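Local coordinates for DNA topoisomerase 2-associated protein PAT1 (Saccharomyces cerevisiae, PDB 4OJJ) that activates mRNA decapping and represses translation in yeast, with a mainly helical region that probably serves as a docking surface for partner proteins, at residues F5-I10 with L55-G60; T12-I17 with I61-R66; L139-I144 with N191-K196; N147-L152 with T199-K204. One frame throughout, in Å; residues are numbered along the deposited sequence.

Interaction 1. Residues F5-I10 with L55-G60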
loop_
_atom_site.group_PDB
_atom_site.type_symbol
_atom_site.label_atom_id
_atom_site.label_comp_id
_atom_site.label_asym_id
_atom_site.label_seq_id
_atom_site.Cartn_x
_atom_site.Cartn_y
_atom_site.Cartn_z
ATOM N N PHE A 5 -0.553 5.570 -29.695
ATOM C CA PHE A 5 -1.280 4.324 -29.854
ATOM C C PHE A 5 -2.028 3.993 -28.546
ATOM O O PHE A 5 -2.962 3.188 -28.537
ATOM C CB PHE A 5 -0.268 3.225 -30.230
ATOM C CG PHE A 5 -0.693 1.811 -29.873
ATOM C CD1 PHE A 5 -1.658 1.142 -30.620
ATOM C CD2 PHE A 5 -0.081 1.135 -28.829
ATOM C CE1 PHE A 5 -2.026 -0.160 -30.310
ATOM C CE2 PHE A 5 -0.439 -0.173 -28.512
ATOM C CZ PHE A 5 -1.418 -0.819 -29.251
ATOM N N ILE A 6 -1.634 4.643 -27.453
ATOM C CA ILE A 6 -2.232 4.375 -26.156
ATOM C C ILE A 6 -3.501 5.214 -25.930
ATOM O O ILE A 6 -4.425 4.777 -25.260
ATOM C CB ILE A 6 -1.192 4.543 -25.018
ATOM C CG1 ILE A 6 -0.036 3.553 -25.203
ATOM C CG2 ILE A 6 -1.813 4.301 -23.669
ATOM C CD1 ILE A 6 -0.452 2.076 -25.177
ATOM N N LEU A 7 -3.561 6.403 -26.518
ATOM C CA LEU A 7 -4.776 7.223 -26.458
ATOM C C LEU A 7 -5.928 6.629 -27.303
ATOM O O LEU A 7 -7.103 6.700 -26.917
ATOM C CB LEU A 7 -4.486 8.657 -26.899
ATOM C CG LEU A 7 -3.672 9.602 -25.992
ATOM C CD1 LEU A 7 -4.251 9.693 -24.579
ATOM C CD2 LEU A 7 -2.193 9.231 -25.942
ATOM N N GLU A 8 -5.596 6.043 -28.451
ATOM C CA GLU A 8 -6.611 5.380 -29.254
ATOM C C GLU A 8 -7.176 4.203 -28.473
ATOM O O GLU A 8 -8.386 4.030 -28.416
ATOM C CB GLU A 8 -6.056 4.906 -30.607
ATOM C CG GLU A 8 -7.083 4.188 -31.487
ATOM C CD GLU A 8 -6.602 3.984 -32.925
ATOM O OE1 GLU A 8 -6.313 4.987 -33.598
ATOM O OE2 GLU A 8 -6.514 2.828 -33.386
ATOM N N LEU A 9 -6.290 3.424 -27.853
ATOM C CA LEU A 9 -6.693 2.280 -27.045
ATOM C C LEU A 9 -7.620 2.744 -25.927
ATOM O O LEU A 9 -8.646 2.108 -25.674
ATOM C CB LEU A 9 -5.462 1.533 -26.502
ATOM C CG LEU A 9 -5.570 0.443 -25.415
ATOM C CD1 LEU A 9 -4.576 -0.693 -25.658
ATOM C CD2 LEU A 9 -5.395 1.002 -24.001
ATOM N N ILE A 10 -7.279 3.868 -25.293
ATOM C CA ILE A 10 -8.100 4.397 -24.206
ATOM C C ILE A 10 -9.499 4.805 -24.685
ATOM O O ILE A 10 -10.493 4.586 -23.987
ATOM C CB ILE A 10 -7.415 5.557 -23.464
ATOM C CG1 ILE A 10 -6.219 5.043 -22.664
ATOM C CG2 ILE A 10 -8.378 6.200 -22.502
ATOM C CD1 ILE A 10 -5.310 6.163 -22.096
ATOM N N LEU A 55 -1.681 2.395 -17.940
ATOM C CA LEU A 55 -1.670 2.777 -16.526
ATOM C C LEU A 55 -0.846 4.033 -16.289
ATOM O O LEU A 55 -0.846 4.573 -15.194
ATOM C CB LEU A 55 -1.117 1.653 -15.648
ATOM C CG LEU A 55 -1.853 0.307 -15.614
ATOM C CD1 LEU A 55 -1.344 -0.534 -14.431
ATOM C CD2 LEU A 55 -3.340 0.527 -15.547
ATOM N N SER A 56 -0.135 4.488 -17.315
ATOM C CA SER A 56 0.679 5.691 -17.198
ATOM C C SER A 56 -0.121 6.958 -17.488
ATOM O O SER A 56 0.382 8.063 -17.344
ATOM C CB SER A 56 1.900 5.615 -18.116
ATOM O OG SER A 56 2.737 4.531 -17.749
ATOM N N PHE A 57 -1.375 6.789 -17.887
ATOM C CA PHE A 57 -2.202 7.927 -18.243
ATOM C C PHE A 57 -3.296 8.131 -17.215
ATOM O O PHE A 57 -3.966 7.191 -16.835
ATOM C CB PHE A 57 -2.805 7.701 -19.629
ATOM C CG PHE A 57 -1.789 7.734 -20.732
ATOM C CD1 PHE A 57 -1.638 8.869 -21.520
ATOM C CD2 PHE A 57 -0.965 6.645 -20.971
ATOM C CE1 PHE A 57 -0.705 8.910 -22.531
ATOM C CE2 PHE A 57 -0.014 6.683 -21.985
ATOM C CZ PHE A 57 0.113 7.819 -22.766
ATOM N N ASP A 58 -3.470 9.367 -16.763
ATOM C CA ASP A 58 -4.543 9.689 -15.827
ATOM C C ASP A 58 -5.903 9.144 -16.275
ATOM O O ASP A 58 -6.677 8.638 -15.462
ATOM C CB ASP A 58 -4.623 11.196 -15.595
ATOM C CG ASP A 58 -3.500 11.706 -14.700
ATOM O OD1 ASP A 58 -2.514 10.966 -14.455
ATOM O OD2 ASP A 58 -3.607 12.858 -14.235
ATOM N N LYS A 59 -6.162 9.230 -17.576
ATOM C CA LYS A 59 -7.412 8.793 -18.157
ATOM C C LYS A 59 -7.526 7.283 -18.103
ATOM O O LYS A 59 -8.597 6.746 -17.839
ATOM C CB LYS A 59 -7.517 9.280 -19.606
ATOM C CG LYS A 59 -8.806 10.013 -19.923
ATOM C CD LYS A 59 -10.009 9.072 -20.002
ATOM C CE LYS A 59 -10.723 9.195 -21.369
ATOM N NZ LYS A 59 -12.023 8.444 -21.417
ATOM N N GLY A 60 -6.422 6.596 -18.364
ATOM C CA GLY A 60 -6.425 5.151 -18.279
ATOM C C GLY A 60 -6.787 4.730 -16.862
ATOM O O GLY A 60 -7.555 3.787 -16.658
#
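With chi1 at -68°, Phe57 sets CG anti to its own carbonyl carbon and beside its backbone N, so that the ring reaches across to Ile6, Leu7 and Ile10. Ile10 has a similar first torsion, and its extended chi2 (169°) carries CD1 out to Phe57 CB at 3.8 Å. The ring is gripped by branches: Ile6 CG2 lies 3.4 Å from Phe57 CE2, and Leu7 CD2 comes to 3.7 Å from Phe57 CE1. Both side chains cross that of Phe57 at about a right angle, and all the methyls approach the ring obliquely. Branched residues suit these places because the separate methyls of Ile6 and Leu7 each meet a different part of the Phe57 ring. The CD1 end of Ile6 leads away from this contact, and its side chain also meets Ser53 of helix 50-54. An alanine in place of Phe57 would probably leave the methyls of Ile6 and Leu7 without the ring they now touch and open a gap between the helices. Gly60, having no side chain, lets its CA come within 6.2 Å of Ile10 CA, while Ile10 CD1 sits 3.9 Å from Gly60 N. The bent Lys59 chain passes obliquely over Ile10, with CE 4.0 Å from Ile10 CG2, and its ammonium makes a cation-pi contact with Tyr14. Phe57 occupies the N-cap position of helix 58-68; the start of that helix, with the residue that precedes it, packs on helix 5-25 mainly through apolar side chains, consistent with the alpha-helical superhelix expected of a TPR-clan protein.

Interaction 2. Residues T12-I17 with I61-R66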
loop_
_atom_site.group_PDB
_atom_site.type_symbol
_atom_site.label_atom_id
_atom_site.label_comp_id
_atom_site.label_asym_id
_atom_site.label_seq_id
_atom_site.Cartn_x
_atom_site.Cartn_y
_atom_site.Cartn_z
ATOM N N THR A 12 -11.063 3.441 -27.408
ATOM C CA THR A 12 -11.866 2.276 -27.746
ATOM C C THR A 12 -12.309 1.535 -26.483
ATOM O O THR A 12 -13.447 1.076 -26.421
ATOM C CB THR A 12 -11.281 1.328 -28.861
ATOM O OG1 THR A 12 -11.258 -0.028 -28.398
ATOM C CG2 THR A 12 -9.914 1.725 -29.302
ATOM N N VAL A 13 -11.440 1.462 -25.470
ATOM C CA VAL A 13 -11.824 0.854 -24.206
ATOM C C VAL A 13 -13.014 1.611 -23.638
ATOM O O VAL A 13 -13.990 1.010 -23.197
ATOM C CB VAL A 13 -10.664 0.809 -23.160
ATOM C CG1 VAL A 13 -11.207 0.476 -21.772
ATOM C CG2 VAL A 13 -9.611 -0.212 -23.563
ATOM N N TYR A 14 -12.948 2.931 -23.678
ATOM C CA TYR A 14 -14.033 3.741 -23.145
ATOM C C TYR A 14 -15.366 3.476 -23.851
ATOM O O TYR A 14 -16.417 3.376 -23.203
ATOM C CB TYR A 14 -13.691 5.221 -23.236
ATOM C CG TYR A 14 -14.763 6.112 -22.663
ATOM C CD1 TYR A 14 -15.629 6.821 -23.492
ATOM C CD2 TYR A 14 -14.922 6.232 -21.295
ATOM C CE1 TYR A 14 -16.616 7.635 -22.964
ATOM C CE2 TYR A 14 -15.900 7.044 -20.753
ATOM C CZ TYR A 14 -16.745 7.742 -21.585
ATOM O OH TYR A 14 -17.715 8.546 -21.023
ATOM N N GLU A 15 -15.318 3.365 -25.178
ATOM C CA GLU A 15 -16.521 3.111 -25.963
ATOM C C GLU A 15 -17.058 1.752 -25.594
ATOM O O GLU A 15 -18.255 1.561 -25.431
ATOM C CB GLU A 15 -16.219 3.182 -27.467
ATOM C CG GLU A 15 -16.082 4.604 -27.992
ATOM C CD GLU A 15 -15.302 4.678 -29.290
ATOM O OE1 GLU A 15 -15.166 3.628 -29.965
ATOM O OE2 GLU A 15 -14.821 5.788 -29.632
ATOM N N GLU A 16 -16.149 0.805 -25.449
ATOM C CA GLU A 16 -16.531 -0.543 -25.087
ATOM C C GLU A 16 -17.206 -0.540 -23.691
ATOM O O GLU A 16 -18.139 -1.301 -23.433
ATOM C CB GLU A 16 -15.295 -1.437 -25.156
ATOM C CG GLU A 16 -15.507 -2.791 -25.818
ATOM C CD GLU A 16 -16.198 -2.710 -27.174
ATOM O OE1 GLU A 16 -15.517 -2.535 -28.215
ATOM O OE2 GLU A 16 -17.431 -2.843 -27.185
ATOM N N ILE A 17 -16.755 0.361 -22.817
ATOM C CA ILE A 17 -17.385 0.553 -21.512
ATOM C C ILE A 17 -18.828 1.062 -21.661
ATOM O O ILE A 17 -19.744 0.478 -21.086
ATOM C CB ILE A 17 -16.540 1.472 -20.567
ATOM C CG1 ILE A 17 -15.319 0.719 -20.021
ATOM C CG2 ILE A 17 -17.363 1.962 -19.391
ATOM C CD1 ILE A 17 -14.128 1.615 -19.789
ATOM N N ILE A 61 -6.238 5.457 -15.892
ATOM C CA ILE A 61 -6.419 5.165 -14.469
ATOM C C ILE A 61 -7.855 5.426 -14.053
ATOM O O ILE A 61 -8.448 4.644 -13.311
ATOM C CB ILE A 61 -5.496 6.067 -13.598
ATOM C CG1 ILE A 61 -4.018 5.813 -13.919
ATOM C CG2 ILE A 61 -5.763 5.862 -12.112
ATOM C CD1 ILE A 61 -3.547 4.430 -13.509
ATOM N N LYS A 62 -8.414 6.524 -14.560
ATOM C CA LYS A 62 -9.744 6.974 -14.151
ATOM C C LYS A 62 -10.926 6.136 -14.673
ATOM O O LYS A 62 -12.058 6.280 -14.194
ATOM C CB LYS A 62 -9.932 8.440 -14.524
ATOM C CG LYS A 62 -9.116 9.381 -13.668
ATOM C CD LYS A 62 -9.282 10.798 -14.133
ATOM C CE LYS A 62 -8.618 11.775 -13.182
ATOM N NZ LYS A 62 -8.724 13.168 -13.735
ATOM N N ILE A 63 -10.675 5.267 -15.646
ATOM C CA ILE A 63 -11.744 4.444 -16.178
ATOM C C ILE A 63 -11.669 3.039 -15.621
ATOM O O ILE A 63 -12.580 2.235 -15.801
ATOM C CB ILE A 63 -11.690 4.393 -17.711
ATOM C CG1 ILE A 63 -10.274 4.068 -18.176
ATOM C CG2 ILE A 63 -12.105 5.735 -18.280
ATOM C CD1 ILE A 63 -10.220 3.390 -19.534
ATOM N N MET A 64 -10.565 2.745 -14.942
ATOM C CA MET A 64 -10.351 1.434 -14.320
ATOM C C MET A 64 -11.498 0.895 -13.425
ATOM O O MET A 64 -11.850 -0.269 -13.514
ATOM C CB MET A 64 -9.036 1.443 -13.550
ATOM C CG MET A 64 -8.401 0.112 -13.472
ATOM S SD MET A 64 -7.689 -0.329 -15.056
ATOM C CE MET A 64 -6.859 -1.815 -14.530
ATOM N N PRO A 65 -12.074 1.732 -12.551
ATOM C CA PRO A 65 -13.229 1.221 -11.809
ATOM C C PRO A 65 -14.412 0.811 -12.708
ATOM O O PRO A 65 -15.169 -0.078 -12.356
ATOM C CB PRO A 65 -13.649 2.416 -10.940
ATOM C CG PRO A 65 -12.450 3.271 -10.864
ATOM C CD PRO A 65 -11.719 3.105 -12.149
ATOM N N ARG A 66 -14.591 1.464 -13.848
ATOM C CA ARG A 66 -15.708 1.110 -14.704
ATOM C C ARG A 66 -15.368 -0.116 -15.538
ATOM O O ARG A 66 -16.239 -0.917 -15.874
ATOM C CB ARG A 66 -16.140 2.301 -15.554
ATOM C CG ARG A 66 -16.655 3.441 -14.708
ATOM C CD ARG A 66 -17.748 4.188 -15.394
ATOM N NE ARG A 66 -17.254 5.358 -16.087
ATOM C CZ ARG A 66 -17.832 5.871 -17.166
ATOM N NH1 ARG A 66 -18.911 5.300 -17.680
ATOM N NH2 ARG A 66 -17.320 6.946 -17.732
#
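Ile63 packs against Val13 and Ile17 where helices 5-25 and 58-68 run side by side, the kind of near-parallel helix packing found in alpha-helical solenoids. The short axes lie 10.7 Å apart and cross at 27°. The tight part is wholly aliphatic. Ile63 has chi1 near 49°, which wedges CG1 between its backbone N and carbonyl carbon, the crowded position, and carries CD1 to 3.8 Å from Val13 CG1. The next turn fits more loosely, Ile17 CD1 approaching Ile63 CB at 4.2 Å. Beta-branched residues give such an interface a stiff, well-filled surface, and Val13 and Ile17 continue the seam onto Ile67. Nearby, the helix is kinked at Pro65, whose ring nitrogen cannot donate to the preceding turn.

Toward solvent the contact becomes more polar and rests on fewer apolar atoms. Tyr14 and Arg66 are both partly exposed, and both are long enough to meet across this side. Arg66 CB rests 4.0 Å from Ile17 CG2, after which its chain bends so that NH1 can make a salt bridge with Glu21 OE1. The guanidinium stands almost perpendicular to the Tyr14 ring, at 86°, and Arg66 NH2 meets the ring edge, near its plane, 3.3 Å from Tyr14 CE2.

Interaction 3. Residues L139-I144 with N191-K196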
loop_
_atom_site.group_PDB
_atom_site.type_symbol
_atom_site.label_atom_id
_atom_site.label_comp_id
_atom_site.label_asym_id
_atom_site.label_seq_id
_atom_site.Cartn_x
_atom_site.Cartn_y
_atom_site.Cartn_z
ATOM N N LEU A 139 0.014 -14.612 -6.113
ATOM C CA LEU A 139 0.347 -13.200 -6.328
ATOM C C LEU A 139 1.637 -12.823 -5.586
ATOM O O LEU A 139 2.528 -12.189 -6.149
ATOM C CB LEU A 139 -0.819 -12.295 -5.922
ATOM C CG LEU A 139 -2.036 -12.430 -6.839
ATOM C CD1 LEU A 139 -3.293 -11.844 -6.205
ATOM C CD2 LEU A 139 -1.723 -11.781 -8.174
ATOM N N LEU A 140 1.740 -13.255 -4.334
ATOM C CA LEU A 140 2.931 -13.009 -3.521
ATOM C C LEU A 140 4.188 -13.656 -4.097
ATOM O O LEU A 140 5.221 -13.016 -4.186
ATOM C CB LEU A 140 2.713 -13.513 -2.108
ATOM C CG LEU A 140 2.914 -12.526 -0.977
ATOM C CD1 LEU A 140 2.150 -13.048 0.212
ATOM C CD2 LEU A 140 4.394 -12.394 -0.650
ATOM N N LEU A 141 4.108 -14.925 -4.477
ATOM C CA LEU A 141 5.258 -15.605 -5.070
ATOM C C LEU A 141 5.688 -14.867 -6.317
ATOM O O LEU A 141 6.871 -14.633 -6.554
ATOM C CB LEU A 141 4.910 -17.057 -5.442
ATOM C CG LEU A 141 5.683 -18.183 -4.742
ATOM C CD1 LEU A 141 5.330 -19.507 -5.343
ATOM C CD2 LEU A 141 7.185 -17.962 -4.816
ATOM N N GLN A 142 4.699 -14.501 -7.111
ATOM C CA GLN A 142 4.937 -13.843 -8.369
ATOM C C GLN A 142 5.655 -12.522 -8.178
ATOM O O GLN A 142 6.641 -12.242 -8.865
ATOM C CB GLN A 142 3.602 -13.598 -9.044
ATOM C CG GLN A 142 3.664 -13.621 -10.515
ATOM C CD GLN A 142 2.429 -13.020 -11.090
ATOM O OE1 GLN A 142 1.344 -13.165 -10.526
ATOM N NE2 GLN A 142 2.576 -12.308 -12.194
ATOM N N LEU A 143 5.156 -11.700 -7.256
ATOM C CA LEU A 143 5.846 -10.453 -6.935
ATOM C C LEU A 143 7.281 -10.766 -6.539
ATOM O O LEU A 143 8.221 -10.210 -7.101
ATOM C CB LEU A 143 5.116 -9.675 -5.825
ATOM C CG LEU A 143 5.699 -8.315 -5.411
ATOM C CD1 LEU A 143 4.607 -7.401 -4.907
ATOM C CD2 LEU A 143 6.753 -8.481 -4.338
ATOM N N ILE A 144 7.426 -11.663 -5.569
ATOM C CA ILE A 144 8.722 -12.104 -5.046
ATOM C C ILE A 144 9.692 -12.583 -6.124
ATOM O O ILE A 144 10.854 -12.191 -6.144
ATOM C CB ILE A 144 8.523 -13.243 -3.996
ATOM C CG1 ILE A 144 7.918 -12.684 -2.714
ATOM C CG2 ILE A 144 9.829 -13.968 -3.671
ATOM C CD1 ILE A 144 7.667 -13.746 -1.667
ATOM N N ASN A 191 4.456 -20.146 5.050
ATOM C CA ASN A 191 5.698 -20.010 5.794
ATOM C C ASN A 191 6.941 -20.101 4.911
ATOM O O ASN A 191 7.941 -19.461 5.178
ATOM C CB ASN A 191 5.741 -21.011 6.946
ATOM C CG ASN A 191 4.643 -20.761 7.947
ATOM O OD1 ASN A 191 4.130 -19.629 8.047
ATOM N ND2 ASN A 191 4.253 -21.805 8.685
ATOM N N GLU A 192 6.865 -20.873 3.840
ATOM C CA GLU A 192 7.930 -20.856 2.854
ATOM C C GLU A 192 7.991 -19.493 2.153
ATOM O O GLU A 192 9.065 -18.877 2.031
ATOM C CB GLU A 192 7.665 -21.917 1.799
ATOM C CG GLU A 192 8.926 -22.513 1.219
ATOM C CD GLU A 192 9.527 -23.560 2.136
ATOM O OE1 GLU A 192 8.769 -24.450 2.594
ATOM O OE2 GLU A 192 10.746 -23.488 2.404
ATOM N N ILE A 193 6.832 -19.049 1.661
ATOM C CA ILE A 193 6.714 -17.796 0.934
ATOM C C ILE A 193 7.059 -16.604 1.847
ATOM O O ILE A 193 7.816 -15.715 1.458
ATOM C CB ILE A 193 5.303 -17.653 0.308
ATOM C CG1 ILE A 193 5.124 -18.682 -0.812
ATOM C CG2 ILE A 193 5.065 -16.246 -0.221
ATOM C CD1 ILE A 193 3.776 -18.646 -1.463
ATOM N N TYR A 194 6.525 -16.611 3.065
ATOM C CA TYR A 194 6.831 -15.562 4.013
ATOM C C TYR A 194 8.330 -15.464 4.229
ATOM O O TYR A 194 8.901 -14.362 4.276
ATOM C CB TYR A 194 6.157 -15.800 5.353
ATOM C CG TYR A 194 6.556 -14.768 6.352
ATOM C CD1 TYR A 194 5.856 -13.581 6.455
ATOM C CD2 TYR A 194 7.655 -14.963 7.187
ATOM C CE1 TYR A 194 6.233 -12.604 7.375
ATOM C CE2 TYR A 194 8.051 -13.996 8.100
ATOM C CZ TYR A 194 7.335 -12.808 8.191
ATOM O OH TYR A 194 7.709 -11.845 9.115
ATOM N N ASP A 195 8.972 -16.618 4.369
ATOM C CA ASP A 195 10.391 -16.620 4.657
ATOM C C ASP A 195 11.205 -16.209 3.429
ATOM O O ASP A 195 12.306 -15.673 3.555
ATOM C CB ASP A 195 10.851 -17.957 5.229
ATOM C CG ASP A 195 12.203 -17.848 5.914
ATOM O OD1 ASP A 195 12.257 -17.459 7.111
ATOM O OD2 ASP A 195 13.220 -18.117 5.238
ATOM N N LYS A 196 10.662 -16.444 2.245
ATOM C CA LYS A 196 11.293 -15.927 1.036
ATOM C C LYS A 196 11.193 -14.385 0.984
ATOM O O LYS A 196 12.193 -13.695 0.710
ATOM C CB LYS A 196 10.707 -16.577 -0.224
ATOM C CG LYS A 196 10.969 -18.094 -0.325
ATOM C CD LYS A 196 10.489 -18.692 -1.662
ATOM C CE LYS A 196 11.279 -18.121 -2.845
ATOM N NZ LYS A 196 10.816 -18.620 -4.185
#
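Apolar helix-helix packing joins Leu140, Leu141 and Ile144 of helix 133-146 to Ile193 of helix 184-201, partway out from the centre of the chain. The two short axes are 10.3 Å apart and make an angle of 29°, so the helices run nearly alongside each other. Ile193 is the hub. Its CG2 branch, anti to the backbone N, meets both Leu140 CD2 and Ile144 CD1, at 3.9 Å from each. The other branch points to a different neighbour: Ile193 CD1 comes 3.8 Å from Leu141 CG, with the two side chains crossing at about a right angle. Two-branched isoleucine suits this place because it can serve separate partners at once, and a glycine here would probably strip all three of their shared contact, with nothing across from their ends to pack on. Ile144 CD1 also presses on the backbone, 3.7 Å from Ile193 O. Leu140 also touches Ile166 of helix 156-177, which joins a third helix to the pair. At the outer margin Lys196 bends at chi3 and brings NZ to 3.7 Å from Leu141 CD2. Across the contact, then, cohesion comes from shape and the exclusion of water, while the lysine keeps its outer margin polar.

Interaction 4. Residues N147-L152 with T199-K204. With MG (magnesium ion), chain D.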
loop_
_atom_site.group_PDB
_atom_site.type_symbol
_atom_site.label_atom_id
_atom_site.label_comp_id
_atom_site.label_asym_id
_atom_site.label_seq_id
_atom_site.Cartn_x
_atom_site.Cartn_y
_atom_site.Cartn_z
ATOM N N ASN A 147 10.671 -9.404 -9.013
ATOM C CA ASN A 147 11.079 -8.037 -8.685
ATOM C C ASN A 147 12.226 -7.930 -7.690
ATOM O O ASN A 147 12.500 -8.863 -6.942
ATOM C CB ASN A 147 9.898 -7.235 -8.138
ATOM C CG ASN A 147 8.720 -7.202 -9.085
ATOM O OD1 ASN A 147 8.596 -6.290 -9.913
ATOM N ND2 ASN A 147 7.843 -8.200 -8.972
ATOM N N ASN A 148 12.898 -6.782 -7.709
ATOM C CA ASN A 148 13.795 -6.407 -6.644
ATOM C C ASN A 148 12.904 -5.905 -5.523
ATOM O O ASN A 148 12.648 -4.703 -5.397
ATOM C CB ASN A 148 14.753 -5.317 -7.116
ATOM C CG ASN A 148 15.649 -4.788 -6.008
ATOM O OD1 ASN A 148 15.437 -5.046 -4.825
ATOM N ND2 ASN A 148 16.661 -4.021 -6.398
ATOM N N VAL A 149 12.427 -6.853 -4.728
ATOM C CA VAL A 149 11.505 -6.588 -3.644
ATOM C C VAL A 149 11.937 -5.419 -2.753
ATOM O O VAL A 149 11.100 -4.613 -2.360
ATOM C CB VAL A 149 11.296 -7.874 -2.793
ATOM C CG1 VAL A 149 10.241 -7.656 -1.701
ATOM C CG2 VAL A 149 10.906 -9.021 -3.705
ATOM N N SER A 150 13.224 -5.329 -2.426
ATOM C CA SER A 150 13.687 -4.229 -1.587
ATOM C C SER A 150 13.494 -2.872 -2.296
ATOM O O SER A 150 12.957 -1.926 -1.705
ATOM C CB SER A 150 15.150 -4.406 -1.155
ATOM O OG SER A 150 15.576 -3.279 -0.398
ATOM N N PHE A 151 13.930 -2.786 -3.552
ATOM C CA PHE A 151 13.615 -1.626 -4.368
ATOM C C PHE A 151 12.134 -1.275 -4.257
ATOM O O PHE A 151 11.792 -0.129 -3.946
ATOM C CB PHE A 151 13.987 -1.819 -5.832
ATOM C CG PHE A 151 13.457 -0.718 -6.716
ATOM C CD1 PHE A 151 13.903 0.585 -6.555
ATOM C CD2 PHE A 151 12.491 -0.974 -7.665
ATOM C CE1 PHE A 151 13.403 1.604 -7.328
ATOM C CE2 PHE A 151 11.991 0.048 -8.453
ATOM C CZ PHE A 151 12.451 1.337 -8.285
ATOM N N LEU A 152 11.267 -2.271 -4.462
ATOM C CA LEU A 152 9.828 -2.074 -4.300
ATOM C C LEU A 152 9.430 -1.426 -2.992
ATOM O O LEU A 152 8.583 -0.530 -2.972
ATOM C CB LEU A 152 9.039 -3.378 -4.470
ATOM C CG LEU A 152 9.097 -3.980 -5.885
ATOM C CD1 LEU A 152 8.147 -5.147 -6.008
ATOM C CD2 LEU A 152 8.816 -2.919 -6.970
ATOM N N THR A 199 13.511 -12.868 3.737
ATOM C CA THR A 199 14.940 -12.879 3.472
ATOM C C THR A 199 15.333 -11.918 2.336
ATOM O O THR A 199 16.481 -11.469 2.276
ATOM C CB THR A 199 15.533 -14.323 3.313
ATOM O OG1 THR A 199 15.088 -14.918 2.103
ATOM C CG2 THR A 199 15.132 -15.218 4.481
ATOM N N SER A 200 14.380 -11.560 1.474
ATOM C CA SER A 200 14.622 -10.504 0.483
ATOM C C SER A 200 14.692 -9.121 1.103
ATOM O O SER A 200 15.193 -8.204 0.473
ATOM C CB SER A 200 13.569 -10.502 -0.627
ATOM O OG SER A 200 12.320 -10.023 -0.156
ATOM N N LEU A 201 14.202 -8.969 2.329
ATOM C CA LEU A 201 14.219 -7.669 2.995
ATOM C C LEU A 201 15.251 -7.575 4.109
ATOM O O LEU A 201 15.644 -6.479 4.507
ATOM C CB LEU A 201 12.846 -7.352 3.562
ATOM C CG LEU A 201 11.765 -7.345 2.490
ATOM C CD1 LEU A 201 10.392 -7.136 3.106
ATOM C CD2 LEU A 201 12.091 -6.270 1.479
ATOM N N GLU A 202 15.664 -8.727 4.623
ATOM C CA GLU A 202 16.547 -8.778 5.779
ATOM C C GLU A 202 17.736 -7.828 5.573
ATOM O O GLU A 202 18.348 -7.833 4.514
ATOM C CB GLU A 202 17.005 -10.223 6.037
ATOM C CG GLU A 202 17.684 -10.486 7.397
ATOM C CD GLU A 202 17.936 -11.986 7.650
ATOM O OE1 GLU A 202 18.295 -12.353 8.776
ATOM O OE2 GLU A 202 17.782 -12.810 6.727
ATOM N N SER A 203 18.010 -6.995 6.581
ATOM C CA SER A 203 19.104 -6.003 6.581
ATOM C C SER A 203 18.844 -4.769 5.698
ATOM O O SER A 203 19.691 -3.905 5.571
ATOM C CB SER A 203 20.469 -6.643 6.270
ATOM O OG SER A 203 20.570 -7.064 4.915
ATOM N N LYS A 204 17.664 -4.694 5.100
ATOM C CA LYS A 204 17.298 -3.564 4.258
ATOM C C LYS A 204 15.953 -3.024 4.671
ATOM O O LYS A 204 15.339 -2.271 3.943
ATOM C CB LYS A 204 17.205 -4.000 2.807
ATOM C CG LYS A 204 18.522 -4.432 2.209
ATOM C CD LYS A 204 18.279 -5.211 0.940
ATOM C CE LYS A 204 19.556 -5.523 0.170
ATOM N NZ LYS A 204 19.208 -6.145 -1.155
HETATM MG MG MG D . 18.869 -13.728 9.693
HETATM O O HOH W 1 13.877 -2.930 1.680
HETATM O O HOH W 2 15.205 -7.397 -2.141
#
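A helix start faces a helix end here: Val149 and Ser150, in the first turn of helix 149-153, meet Ser200 and Leu201 near the C-terminal end of helix 184-201, which runs into a type II beta turn from Leu201 to Lys204. Asn148 is the N-cap of the first helix, its short amide well suited to receive an otherwise unbonded backbone N-H. Its OD1 accepts from Phe151 N at 3.0 Å in a nearly straight bond (175°), the donor standing above the carbonyl plane. The apolar part is small: Val149 CG1 touches Leu201 CD2 at 3.9 Å, the two side chains crossing at about a right angle. Val149 CG1 also lies 3.5 Å from Ser200 OG, whose hydroxyl is bonded back to Leu197 O in its own helix. Small serines leave room for water to join the two backbones. One water accepts from Ser150 N at 2.9 Å and donates to Ser200 O at 2.7 Å. Within the turn, Glu202 OE1 binds a magnesium ion, at a modelled distance that is doubtfully short. Lys204 lays its methylenes against Ser150. With chi1 at 177°, Ser150 OG reaches a second water at 2.7 Å, and that water donates a hydrogen bond to Lys204 O at 2.8 Å.

Overall arrangement
Interactions 1 and 2 are neighbouring levels of one seam, between helices 5-25 and 58-68 near the N-terminus, and Lys59 of the first reaches Tyr14 of the second. Interactions 3 and 4 share helix 184-201 and touch where Leu143 packs on Leu152, with centres about 31 to 34 Å from those of the first pair. Interactions 2 and 4 are buried, whereas 1 and 3 are only partly so, with exposed side chains at their margins. The first three rely on branched aliphatic side chains, with an aromatic ring at the helix start in interaction 1 and an arginine-tyrosine margin in interaction 2, while interaction 4 is joined by bridging waters, with a capped helix start on one side.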